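Local atomic coordinates of formyltransferase PseJ (PDB entry 6EDK), a protein that belongs to the formyl transferase family and holds a 1YA molecule in a pocket beside a mixed beta sheet. Residues Y76-D81 with H122-G127; R89-H94 with K160-Y165; Y196-G201 with Q207-K212. One frame throughout, in Å; residues are numbered along the deposited sequence.

Contacts 1 and 2 lie close together in the formyl transferase fold, with centres about 15 Å apart. Both touch 1YA. Contact 1 grips the ligand through backbone groups. Contact 2 places N92 beside it and packs the opposite face of strand 90-94 on helix 147-169. The two meet directly, because strands 90-94 and 118-123 are neighbours in the main sheet. H122 O lies 2.8 Å from N92 N, and I124 N lies 2.9 Å from A90 O, both probable hydrogen bonds. Contact 3 is a surface contact later in the chain. Its nearest atoms are about 17 Å from contact 2 and about 22 Å from contact 1.

Contact 1: residues Y76-D81 with H122-G127; sequences YIIHPD and HYIDSG. With 1YA (N-{4-[{[(6S)-2-amino-4-oxo-3,4,5,6,7,8-hexahydropteridin-6-yl]methyl}(formyl)amino]benzoyl}-L-glutamic acid), chain D.
I78 and I124 form a small apolar contact between the loop entering helix 80-85 and the loop leaving strand 118-123, at the 1YA pocket. I78 CD1 meets I124 CD1 at 3.9 Å, and the two side chains cross at about a right angle. I124 CG1 lies beside the backbone N (chi1 -66°), which leaves CG2 anti to that N and over the ligand ring. I124 CG2 lies 3.4 Å from 1YA N3. Nearer the surface, P80 CB lies beside S126 CB.

The ligand bridges the two loops through their backbones. I78 N donates to 1YA N1 at 2.9 Å in a nearly straight bond (172°), and 1YA N8 donates to Y76 O at 2.8 Å. The amino group is shared: 1YA NA2 donates to I78 O and to D125 O, each at 3.0 Å. N3 also donates to D125 O, and weakly to G127 O. One water donates to both I78 O and S126 O. H122 CE1 brings its ring edge to 1YA O4. H79 caps helix 80-85, its ND1 accepting from D81 N.

This is consistent with recognition of the pteridine ring mainly by main-chain groups of the two loops, with isoleucine side chains as an apolar lining.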
loop_
_atom_site.group_PDB
_atom_site.type_symbol
_atom_site.label_atom_id
_atom_site.label_comp_id
_atom_site.label_asym_id
_atom_site.label_seq_id
_atom_site.Cartn_x
_atom_site.Cartn_y
_atom_site.Cartn_z
ATOM N N TYR A 76 5.247 9.285 4.471
ATOM C CA TYR A 76 4.694 10.625 4.518
ATOM C C TYR A 76 3.546 10.811 3.552
ATOM O O TYR A 76 3.420 10.125 2.512
ATOM C CB TYR A 76 5.813 11.666 4.215
ATOM C CG TYR A 76 7.026 11.457 5.095
ATOM C CD1 TYR A 76 7.050 11.915 6.412
ATOM C CD2 TYR A 76 8.150 10.738 4.633
ATOM C CE1 TYR A 76 8.152 11.705 7.222
ATOM C CE2 TYR A 76 9.253 10.522 5.450
ATOM C CZ TYR A 76 9.244 11.020 6.744
ATOM O OH TYR A 76 10.323 10.808 7.565
ATOM N N ILE A 77 2.700 11.774 3.907
ATOM C CA ILE A 77 1.644 12.232 3.018
ATOM C C ILE A 77 2.272 12.973 1.852
ATOM O O ILE A 77 3.145 13.823 2.048
ATOM C CB ILE A 77 0.660 13.116 3.802
ATOM C CG1 ILE A 77 0.160 12.312 5.012
ATOM C CG2 ILE A 77 -0.478 13.581 2.912
ATOM C CD1 ILE A 77 -0.512 13.128 6.086
ATOM N N ILE A 78 1.877 12.625 0.648
ATOM C CA ILE A 78 2.386 13.249 -0.564
ATOM C C ILE A 78 1.573 14.506 -0.850
ATOM O O ILE A 78 0.333 14.469 -0.936
ATOM C CB ILE A 78 2.339 12.279 -1.753
ATOM C CG1 ILE A 78 3.307 11.101 -1.487
ATOM C CG2 ILE A 78 2.755 12.962 -3.041
ATOM C CD1 ILE A 78 3.093 9.948 -2.434
ATOM N N HIS A 79 2.283 15.618 -1.028
ATOM C CA HIS A 79 1.645 16.930 -1.141
ATOM C C HIS A 79 0.702 16.989 -2.334
ATOM O O HIS A 79 0.990 16.416 -3.386
ATOM C CB HIS A 79 2.747 17.985 -1.286
ATOM C CG HIS A 79 2.250 19.388 -1.190
ATOM N ND1 HIS A 79 1.634 20.033 -2.247
ATOM C CD2 HIS A 79 2.257 20.261 -0.158
ATOM C CE1 HIS A 79 1.304 21.254 -1.870
ATOM N NE2 HIS A 79 1.666 21.416 -0.610
ATOM N N PRO A 80 -0.435 17.700 -2.215
ATOM C CA PRO A 80 -1.452 17.669 -3.292
ATOM C C PRO A 80 -0.984 18.192 -4.631
ATOM O O PRO A 80 -1.463 17.743 -5.698
ATOM C CB PRO A 80 -2.586 18.539 -2.732
ATOM C CG PRO A 80 -2.364 18.571 -1.264
ATOM C CD PRO A 80 -0.901 18.439 -1.029
ATOM N N ASP A 81 -0.019 19.114 -4.629
ATOM C CA ASP A 81 0.516 19.589 -5.901
ATOM C C ASP A 81 1.312 18.489 -6.581
ATOM O O ASP A 81 1.275 18.331 -7.816
ATOM C CB ASP A 81 1.362 20.840 -5.665
ATOM C CG ASP A 81 0.515 22.039 -5.189
ATOM O OD1 ASP A 81 -0.711 22.053 -5.428
ATOM O OD2 ASP A 81 1.078 22.950 -4.569
ATOM N N HIS A 122 -3.658 1.130 -5.633
ATOM C CA HIS A 122 -4.588 2.198 -5.944
ATOM C C HIS A 122 -3.773 3.417 -6.452
ATOM O O HIS A 122 -2.578 3.549 -6.170
ATOM C CB HIS A 122 -5.434 2.594 -4.742
ATOM C CG HIS A 122 -4.680 3.111 -3.565
ATOM N ND1 HIS A 122 -4.487 4.463 -3.343
ATOM C CD2 HIS A 122 -4.054 2.478 -2.543
ATOM C CE1 HIS A 122 -3.799 4.618 -2.228
ATOM N NE2 HIS A 122 -3.558 3.429 -1.716
ATOM N N TYR A 123 -4.445 4.284 -7.197
ATOM C CA TYR A 123 -3.846 5.589 -7.540
ATOM C C TYR A 123 -3.798 6.463 -6.313
ATOM O O TYR A 123 -4.711 6.452 -5.490
ATOM C CB TYR A 123 -4.669 6.263 -8.644
ATOM C CG TYR A 123 -4.456 5.667 -9.983
ATOM C CD1 TYR A 123 -3.239 5.808 -10.641
ATOM C CD2 TYR A 123 -5.455 4.991 -10.664
ATOM C CE1 TYR A 123 -3.039 5.263 -11.858
ATOM C CE2 TYR A 123 -5.242 4.448 -11.887
ATOM C CZ TYR A 123 -4.037 4.615 -12.504
ATOM O OH TYR A 123 -3.807 4.076 -13.761
ATOM N N ILE A 124 -2.742 7.267 -6.209
ATOM C CA ILE A 124 -2.590 8.193 -5.110
ATOM C C ILE A 124 -3.375 9.456 -5.418
ATOM O O ILE A 124 -3.177 10.085 -6.471
ATOM C CB ILE A 124 -1.109 8.549 -4.888
ATOM C CG1 ILE A 124 -0.341 7.311 -4.428
ATOM C CG2 ILE A 124 -0.972 9.684 -3.886
ATOM C CD1 ILE A 124 1.142 7.434 -4.627
ATOM N N ASP A 125 -4.241 9.837 -4.509
ATOM C CA ASP A 125 -4.928 11.129 -4.596
ATOM C C ASP A 125 -4.583 11.876 -3.329
ATOM O O ASP A 125 -3.694 11.462 -2.576
ATOM C CB ASP A 125 -6.406 10.921 -4.890
ATOM C CG ASP A 125 -7.222 10.567 -3.682
ATOM O OD1 ASP A 125 -6.673 10.485 -2.591
ATOM O OD2 ASP A 125 -8.466 10.371 -3.851
ATOM N N SER A 126 -5.239 13.032 -3.119
ATOM C CA SER A 126 -4.778 13.949 -2.075
ATOM C C SER A 126 -5.078 13.421 -0.694
ATOM O O SER A 126 -4.377 13.743 0.247
ATOM C CB SER A 126 -5.425 15.330 -2.255
ATOM O OG SER A 126 -6.771 15.157 -2.684
ATOM N N GLY A 127 -6.105 12.565 -0.558
ATOM C CA GLY A 127 -6.357 11.946 0.721
ATOM C C GLY A 127 -5.523 10.698 0.958
ATOM O O GLY A 127 -4.867 10.194 0.043
HETATM N N1 1YA D . 0.073 10.364 0.286
HETATM C C2 1YA D . -1.221 10.720 -0.337
HETATM N NA2 1YA D . -1.525 12.104 -0.658
HETATM N N3 1YA D . -2.261 9.691 -0.708
HETATM C C4 1YA D . -2.056 8.270 -0.397
HETATM O O4 1YA D . -2.938 7.495 -0.706
HETATM C C4A 1YA D . -0.755 7.920 0.242
HETATM N N5 1YA D . -0.481 6.595 0.483
HETATM C C6 1YA D . 0.621 6.366 1.550
HETATM C C7 1YA D . 1.736 7.145 1.416
HETATM N N8 1YA D . 1.509 8.668 1.129
HETATM C C8A 1YA D . 0.338 8.972 0.558
HETATM C C9 1YA D . -0.090 6.620 2.899
HETATM N N10 1YA D . 0.767 6.331 4.065
HETATM C C11 1YA D . 0.629 8.977 7.367
HETATM C C12 1YA D . 1.839 8.784 6.722
HETATM C C13 1YA D . 1.894 7.930 5.626
HETATM C C14 1YA D . 0.744 7.278 5.217
HETATM C C15 1YA D . -0.459 7.466 5.874
HETATM C C16 1YA D . -0.514 8.323 6.960
HETATM C C17 1YA D . 0.523 9.904 8.604
HETATM N N 1YA D . -0.226 9.310 9.741
HETATM C CA 1YA D . -0.454 10.000 11.036
HETATM C CB 1YA D . -1.412 11.202 10.837
HETATM C CG 1YA D . -2.252 11.091 9.554
HETATM C CD 1YA D . -3.450 12.057 9.555
HETATM O OE1 1YA D . -4.355 11.947 8.681
HETATM O OE2 1YA D . -3.528 12.959 10.429
HETATM C CT 1YA D . -1.025 8.976 12.052
HETATM O O2 1YA D . -1.285 7.779 11.723
HETATM O O1 1YA D . -1.235 9.322 13.240
HETATM C C18 1YA D . 1.578 5.127 4.173
HETATM O O5 1YA D . 1.610 4.339 3.289
HETATM O O 1YA D . 1.025 10.971 8.625
HETATM O O HOH W 1 -2.353 15.356 -0.346
#

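Contact 2: residues R89-H94 with K160-Y165. With 1YA (N-{4-[{[(6S)-2-amino-4-oxo-3,4,5,6,7,8-hexahydropteridin-6-yl]methyl}(formyl)amino]benzoyl}-L-glutamic acid), chain D.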
loop_
_atom_site.group_PDB
_atom_site.type_symbol
_atom_site.label_atom_id
_atom_site.label_comp_id
_atom_site.label_asym_id
_atom_site.label_seq_id
_atom_site.Cartn_x
_atom_site.Cartn_y
_atom_site.Cartn_z
ATOM N N ARG A 89 -0.252 8.725 -12.730
ATOM C CA ARG A 89 1.122 8.295 -12.848
ATOM C C ARG A 89 1.728 7.987 -11.491
ATOM O O ARG A 89 2.949 7.880 -11.394
ATOM C CB ARG A 89 1.975 9.363 -13.564
ATOM C CG ARG A 89 1.548 9.691 -14.986
ATOM C CD ARG A 89 2.585 10.657 -15.687
ATOM N NE ARG A 89 2.607 11.993 -15.083
ATOM C CZ ARG A 89 3.691 12.784 -15.041
ATOM N NH1 ARG A 89 4.844 12.366 -15.558
ATOM N NH2 ARG A 89 3.629 13.985 -14.464
ATOM N N ALA A 90 0.907 7.894 -10.439
ATOM C CA ALA A 90 1.413 7.596 -9.103
ATOM C C ALA A 90 0.484 6.580 -8.413
ATOM O O ALA A 90 -0.703 6.861 -8.242
ATOM C CB ALA A 90 1.476 8.827 -8.252
ATOM N N ILE A 91 1.051 5.463 -7.962
ATOM C CA ILE A 91 0.280 4.396 -7.327
ATOM C C ILE A 91 0.852 4.099 -5.954
ATOM O O ILE A 91 2.010 4.351 -5.701
ATOM C CB ILE A 91 0.242 3.124 -8.138
ATOM C CG1 ILE A 91 1.596 2.417 -8.243
ATOM C CG2 ILE A 91 -0.340 3.315 -9.523
ATOM C CD1 ILE A 91 1.594 1.231 -9.068
ATOM N N ASN A 92 0.046 3.446 -5.096
ATOM C CA ASN A 92 0.459 3.088 -3.753
ATOM C C ASN A 92 0.009 1.619 -3.536
ATOM O O ASN A 92 -1.041 1.215 -4.096
ATOM C CB ASN A 92 -0.200 3.957 -2.713
ATOM C CG ASN A 92 0.233 3.631 -1.283
ATOM O OD1 ASN A 92 1.405 3.666 -0.955
ATOM N ND2 ASN A 92 -0.741 3.330 -0.408
ATOM N N LEU A 93 0.853 0.871 -2.838
ATOM C CA LEU A 93 0.622 -0.532 -2.417
ATOM C C LEU A 93 0.269 -0.551 -0.941
ATOM O O LEU A 93 1.113 -0.275 -0.067
ATOM C CB LEU A 93 1.857 -1.401 -2.652
ATOM C CG LEU A 93 2.177 -1.834 -4.062
ATOM C CD1 LEU A 93 2.159 -0.735 -5.107
ATOM C CD2 LEU A 93 3.497 -2.567 -4.135
ATOM N N HIS A 94 -0.996 -0.912 -0.624
ATOM C CA HIS A 94 -1.557 -0.820 0.716
ATOM C C HIS A 94 -2.093 -2.191 1.099
ATOM O O HIS A 94 -2.863 -2.762 0.344
ATOM C CB HIS A 94 -2.713 0.193 0.726
ATOM C CG HIS A 94 -3.312 0.421 2.056
ATOM N ND1 HIS A 94 -2.618 1.002 3.088
ATOM C CD2 HIS A 94 -4.544 0.141 2.539
ATOM C CE1 HIS A 94 -3.384 1.044 4.166
ATOM N NE2 HIS A 94 -4.561 0.526 3.857
ATOM N N LYS A 160 3.350 -9.988 -4.921
ATOM C CA LYS A 160 2.918 -10.805 -6.051
ATOM C C LYS A 160 1.945 -10.085 -6.954
ATOM O O LYS A 160 2.037 -10.176 -8.175
ATOM C CB LYS A 160 2.298 -12.090 -5.482
ATOM C CG LYS A 160 1.939 -13.121 -6.509
ATOM C CD LYS A 160 1.321 -14.409 -5.903
ATOM C CE LYS A 160 0.967 -15.353 -7.054
ATOM N NZ LYS A 160 -0.070 -16.350 -6.671
ATOM N N LEU A 161 0.913 -9.459 -6.385
ATOM C CA LEU A 161 -0.118 -8.809 -7.181
ATOM C C LEU A 161 0.483 -7.680 -8.019
ATOM O O LEU A 161 0.123 -7.481 -9.189
ATOM C CB LEU A 161 -1.181 -8.222 -6.215
ATOM C CG LEU A 161 -2.408 -7.550 -6.805
ATOM C CD1 LEU A 161 -3.295 -8.533 -7.562
ATOM C CD2 LEU A 161 -3.247 -6.856 -5.720
ATOM N N PHE A 162 1.445 -6.986 -7.432
ATOM C CA PHE A 162 2.104 -5.882 -8.165
ATOM C C PHE A 162 2.843 -6.435 -9.384
ATOM O O PHE A 162 2.696 -5.944 -10.523
ATOM C CB PHE A 162 3.081 -5.187 -7.252
ATOM C CG PHE A 162 3.897 -4.161 -8.021
ATOM C CD1 PHE A 162 3.318 -3.020 -8.425
ATOM C CD2 PHE A 162 5.166 -4.494 -8.420
ATOM C CE1 PHE A 162 4.059 -2.110 -9.214
ATOM C CE2 PHE A 162 5.898 -3.593 -9.236
ATOM C CZ PHE A 162 5.293 -2.452 -9.596
ATOM N N MET A 163 3.663 -7.456 -9.145
ATOM C CA MET A 163 4.466 -8.008 -10.270
ATOM C C MET A 163 3.571 -8.657 -11.288
ATOM O O MET A 163 3.883 -8.633 -12.493
ATOM C CB MET A 163 5.493 -9.015 -9.760
ATOM C CG MET A 163 6.616 -8.398 -8.925
ATOM S SD MET A 163 8.067 -9.377 -8.422
ATOM C CE MET A 163 7.310 -10.442 -7.178
ATOM N N GLU A 164 2.460 -9.280 -10.835
ATOM C CA GLU A 164 1.533 -9.864 -11.795
ATOM C C GLU A 164 0.935 -8.823 -12.707
ATOM O O GLU A 164 0.759 -9.087 -13.912
ATOM C CB GLU A 164 0.418 -10.622 -11.086
ATOM C CG GLU A 164 -0.657 -11.189 -11.980
ATOM C CD GLU A 164 -1.668 -12.000 -11.179
ATOM O OE1 GLU A 164 -1.430 -12.215 -9.950
ATOM O OE2 GLU A 164 -2.650 -12.450 -11.788
ATOM N N TYR A 165 0.644 -7.633 -12.192
ATOM C CA TYR A 165 -0.099 -6.650 -12.998
ATOM C C TYR A 165 0.765 -5.506 -13.527
ATOM O O TYR A 165 0.313 -4.755 -14.388
ATOM C CB TYR A 165 -1.279 -6.067 -12.206
ATOM C CG TYR A 165 -2.462 -6.996 -12.148
ATOM C CD1 TYR A 165 -3.405 -7.025 -13.147
ATOM C CD2 TYR A 165 -2.605 -7.899 -11.108
ATOM C CE1 TYR A 165 -4.470 -7.884 -13.115
ATOM C CE2 TYR A 165 -3.747 -8.790 -11.056
ATOM C CZ TYR A 165 -4.655 -8.751 -12.088
ATOM O OH TYR A 165 -5.760 -9.590 -12.111
HETATM N N1 1YA D . 0.073 10.364 0.286
HETATM C C2 1YA D . -1.221 10.720 -0.337
HETATM N NA2 1YA D . -1.525 12.104 -0.658
HETATM N N3 1YA D . -2.261 9.691 -0.708
HETATM C C4 1YA D . -2.056 8.270 -0.397
HETATM O O4 1YA D . -2.938 7.495 -0.706
HETATM C C4A 1YA D . -0.755 7.920 0.242
HETATM N N5 1YA D . -0.481 6.595 0.483
HETATM C C6 1YA D . 0.621 6.366 1.550
HETATM C C7 1YA D . 1.736 7.145 1.416
HETATM N N8 1YA D . 1.509 8.668 1.129
HETATM C C8A 1YA D . 0.338 8.972 0.558
HETATM C C9 1YA D . -0.090 6.620 2.899
HETATM N N10 1YA D . 0.767 6.331 4.065
HETATM C C11 1YA D . 0.629 8.977 7.367
HETATM C C12 1YA D . 1.839 8.784 6.722
HETATM C C13 1YA D . 1.894 7.930 5.626
HETATM C C14 1YA D . 0.744 7.278 5.217
HETATM C C15 1YA D . -0.459 7.466 5.874
HETATM C C16 1YA D . -0.514 8.323 6.960
HETATM C C17 1YA D . 0.523 9.904 8.604
HETATM N N 1YA D . -0.226 9.310 9.741
HETATM C CA 1YA D . -0.454 10.000 11.036
HETATM C CB 1YA D . -1.412 11.202 10.837
HETATM C CG 1YA D . -2.252 11.091 9.554
HETATM C CD 1YA D . -3.450 12.057 9.555
HETATM O OE1 1YA D . -4.355 11.947 8.681
HETATM O OE2 1YA D . -3.528 12.959 10.429
HETATM C CT 1YA D . -1.025 8.976 12.052
HETATM O O2 1YA D . -1.285 7.779 11.723
HETATM O O1 1YA D . -1.235 9.322 13.240
HETATM C C18 1YA D . 1.578 5.127 4.173
HETATM O O5 1YA D . 1.610 4.339 3.289
HETATM O O 1YA D . 1.025 10.971 8.625
#
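Between residues 89-94 and 160-165 the nearest CA atoms are those of L93 and F162, 8.0 Å apart, and the contact is made by side chains. F162 carries the helix side of the contact. Its CG is anti to the backbone N (chi1 173°), which extends the ring from the helix toward the strand.

I91 and L93 are two residues apart and project from the same face of the strand, and both meet F162. I91 CD1 comes to the edge of the phenyl ring, near its plane, 4.2 Å from F162 CE1. I91 reaches it with CG1 set between the backbone N and the carbonyl carbon (chi1 68°). L93 uses both of its methyls. L93 CD2 sits 4.1 Å from F162 CB, at the root of the side chain. L93 CD1 lies 4.2 Å from F162 CD1, approaching the ring obliquely. Each aliphatic chain crosses F162 at about a right angle. All three residues are buried, and the contact is purely apolar.

N92, between them in sequence, points its side chain to the other face of the strand. There N92 CG lies 3.5 Å from 1YA N5. One face of the strand thus meets the helix and the other faces 1YA.

The core on the helix side has several more contributors. F162 also packs on I70 of strand 68-71 and on L38 and F41 of helix 36-43, and its ring meets that of W166. I91 touches F68 and I134, while L161 leans on V135 of strand 133-138.

Contact 3: residues Y196-G201 with Q207-K212; sequences YLLTDG and QKLIGK
L197 does most of the packing across this contact, and its CG also covers one face of the neighbouring Y196 ring. L197 CG stands 3.7 Å above the Y196 ring plane, offset toward the rim. Two beta turns frame the contact: a type I turn from L198 to G201 and a type II turn from L209 to K212. L198 is also the centre of an inverse gamma turn. G211 has the positive phi expected at the third position of a type II turn.

The leucines bring the two loops together. L197 CB touches L209 CD2 at 3.8 Å. L198 has its CB directed away from the other loop, but the chain returns, with CG anti to the carbonyl carbon (chi1 -50°). L198 CD2 reaches L209 CD1 and L209 CD2, each at 3.7 Å, and the two side chains cross at about a right angle. L198 and L209 both also rest on L147 of helix 147-169, and L209 touches L108 of helix 106-112. This ties the loops to the body of the fold.

The lysines lie at the exposed margin. K208 runs extended, leaving NZ 4.4 Å from D200 OD2, opposite charges too far apart for a salt bridge. K212 packs its aliphatic part on L197, with CB 3.7 Å from L197 CD1. Bends at chi2 and chi4 turn the chain back, and K212 NZ makes a weak 3.4 Å hydrogen bond to K208 O.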
loop_
_atom_site.group_PDB
_atom_site.type_symbol
_atom_site.label_atom_id
_atom_site.label_comp_id
_atom_site.label_asym_id
_atom_site.label_seq_id
_atom_site.Cartn_x
_atom_site.Cartn_y
_atom_site.Cartn_z
ATOM N N TYR A 196 -3.049 -4.027 25.079
ATOM C CA TYR A 196 -3.030 -4.995 26.165
ATOM C C TYR A 196 -3.430 -6.374 25.672
ATOM O O TYR A 196 -3.178 -7.368 26.361
ATOM C CB TYR A 196 -3.969 -4.531 27.301
ATOM C CG TYR A 196 -5.425 -4.789 27.020
ATOM C CD1 TYR A 196 -6.208 -3.843 26.379
ATOM C CD2 TYR A 196 -6.019 -6.007 27.375
ATOM C CE1 TYR A 196 -7.547 -4.095 26.087
ATOM C CE2 TYR A 196 -7.343 -6.274 27.099
ATOM C CZ TYR A 196 -8.107 -5.317 26.449
ATOM O OH TYR A 196 -9.424 -5.590 26.164
ATOM N N LEU A 197 -4.090 -6.441 24.505
ATOM C CA LEU A 197 -4.419 -7.736 23.916
ATOM C C LEU A 197 -3.201 -8.395 23.295
ATOM O O LEU A 197 -3.144 -9.625 23.257
ATOM C CB LEU A 197 -5.509 -7.552 22.860
ATOM C CG LEU A 197 -6.885 -7.148 23.390
ATOM C CD1 LEU A 197 -7.748 -6.648 22.257
ATOM C CD2 LEU A 197 -7.563 -8.315 24.076
ATOM N N LEU A 198 -2.222 -7.594 22.858
ATOM C CA LEU A 198 -1.056 -8.111 22.152
ATOM C C LEU A 198 0.033 -8.563 23.133
ATOM O O LEU A 198 1.159 -8.078 23.119
ATOM C CB LEU A 198 -0.525 -7.056 21.194
ATOM C CG LEU A 198 -1.550 -6.412 20.270
ATOM C CD1 LEU A 198 -0.820 -5.688 19.168
ATOM C CD2 LEU A 198 -2.481 -7.495 19.736
ATOM N N THR A 199 -0.310 -9.578 23.919
ATOM C CA THR A 199 0.594 -10.080 24.941
ATOM C C THR A 199 1.836 -10.723 24.365
ATOM O O THR A 199 2.850 -10.770 25.061
ATOM C CB THR A 199 -0.125 -11.089 25.836
ATOM O OG1 THR A 199 -0.835 -12.020 25.018
ATOM C CG2 THR A 199 -1.090 -10.365 26.761
ATOM N N ASP A 200 1.786 -11.211 23.113
ATOM C CA ASP A 200 2.974 -11.786 22.487
ATOM C C ASP A 200 3.431 -10.995 21.275
ATOM O O ASP A 200 4.134 -11.520 20.429
ATOM C CB ASP A 200 2.735 -13.250 22.115
ATOM C CG ASP A 200 2.530 -14.126 23.334
ATOM O OD1 ASP A 200 3.423 -14.112 24.198
ATOM O OD2 ASP A 200 1.488 -14.800 23.447
ATOM N N GLY A 201 3.108 -9.711 21.243
ATOM C CA GLY A 201 3.620 -8.832 20.199
ATOM C C GLY A 201 3.115 -9.345 18.845
ATOM O O GLY A 201 1.930 -9.722 18.707
ATOM N N GLN A 207 -6.873 -15.069 16.778
ATOM C CA GLN A 207 -8.147 -15.500 17.366
ATOM C C GLN A 207 -8.485 -14.659 18.595
ATOM O O GLN A 207 -9.637 -14.267 18.778
ATOM C CB GLN A 207 -8.066 -16.999 17.716
ATOM C CG GLN A 207 -9.389 -17.765 17.702
ATOM C CD GLN A 207 -10.189 -17.587 16.399
ATOM O OE1 GLN A 207 -9.704 -17.876 15.282
ATOM N NE2 GLN A 207 -11.424 -17.105 16.539
ATOM N N LYS A 208 -7.472 -14.295 19.393
ATOM C CA LYS A 208 -7.663 -13.466 20.581
ATOM C C LYS A 208 -8.135 -12.057 20.272
ATOM O O LYS A 208 -8.603 -11.351 21.185
ATOM C CB LYS A 208 -6.333 -13.351 21.356
ATOM C CG LYS A 208 -5.783 -14.682 21.810
ATOM C CD LYS A 208 -4.572 -14.510 22.728
ATOM C CE LYS A 208 -4.138 -15.869 23.272
ATOM N NZ LYS A 208 -2.748 -15.865 23.828
ATOM N N LEU A 209 -8.019 -11.619 19.004
ATOM C CA LEU A 209 -8.223 -10.239 18.630
ATOM C C LEU A 209 -9.539 -10.010 17.909
ATOM O O LEU A 209 -9.998 -8.861 17.838
ATOM C CB LEU A 209 -7.064 -9.779 17.731
ATOM C CG LEU A 209 -5.676 -10.074 18.247
ATOM C CD1 LEU A 209 -4.575 -9.455 17.346
ATOM C CD2 LEU A 209 -5.526 -9.512 19.648
ATOM N N ILE A 210 -10.145 -11.064 17.378
ATOM C CA ILE A 210 -11.236 -10.894 16.423
ATOM C C ILE A 210 -12.411 -10.263 17.129
ATOM O O ILE A 210 -12.892 -10.791 18.143
ATOM C CB ILE A 210 -11.626 -12.221 15.780
ATOM C CG1 ILE A 210 -10.500 -12.685 14.844
ATOM C CG2 ILE A 210 -12.965 -12.059 15.033
ATOM C CD1 ILE A 210 -10.644 -14.066 14.395
ATOM N N GLY A 211 -12.864 -9.130 16.603
ATOM C CA GLY A 211 -14.025 -8.422 17.078
ATOM C C GLY A 211 -13.816 -7.589 18.317
ATOM O O GLY A 211 -14.783 -6.991 18.798
ATOM N N LYS A 212 -12.608 -7.560 18.875
ATOM C CA LYS A 212 -12.416 -6.945 20.185
ATOM C C LYS A 212 -12.679 -5.462 20.165
ATOM O O LYS A 212 -12.883 -4.872 21.217
ATOM C CB LYS A 212 -11.010 -7.213 20.699
ATOM C CG LYS A 212 -10.851 -8.588 21.254
ATOM C CD LYS A 212 -11.552 -8.695 22.631
ATOM C CE LYS A 212 -11.186 -9.984 23.347
ATOM N NZ LYS A 212 -11.628 -11.224 22.639
#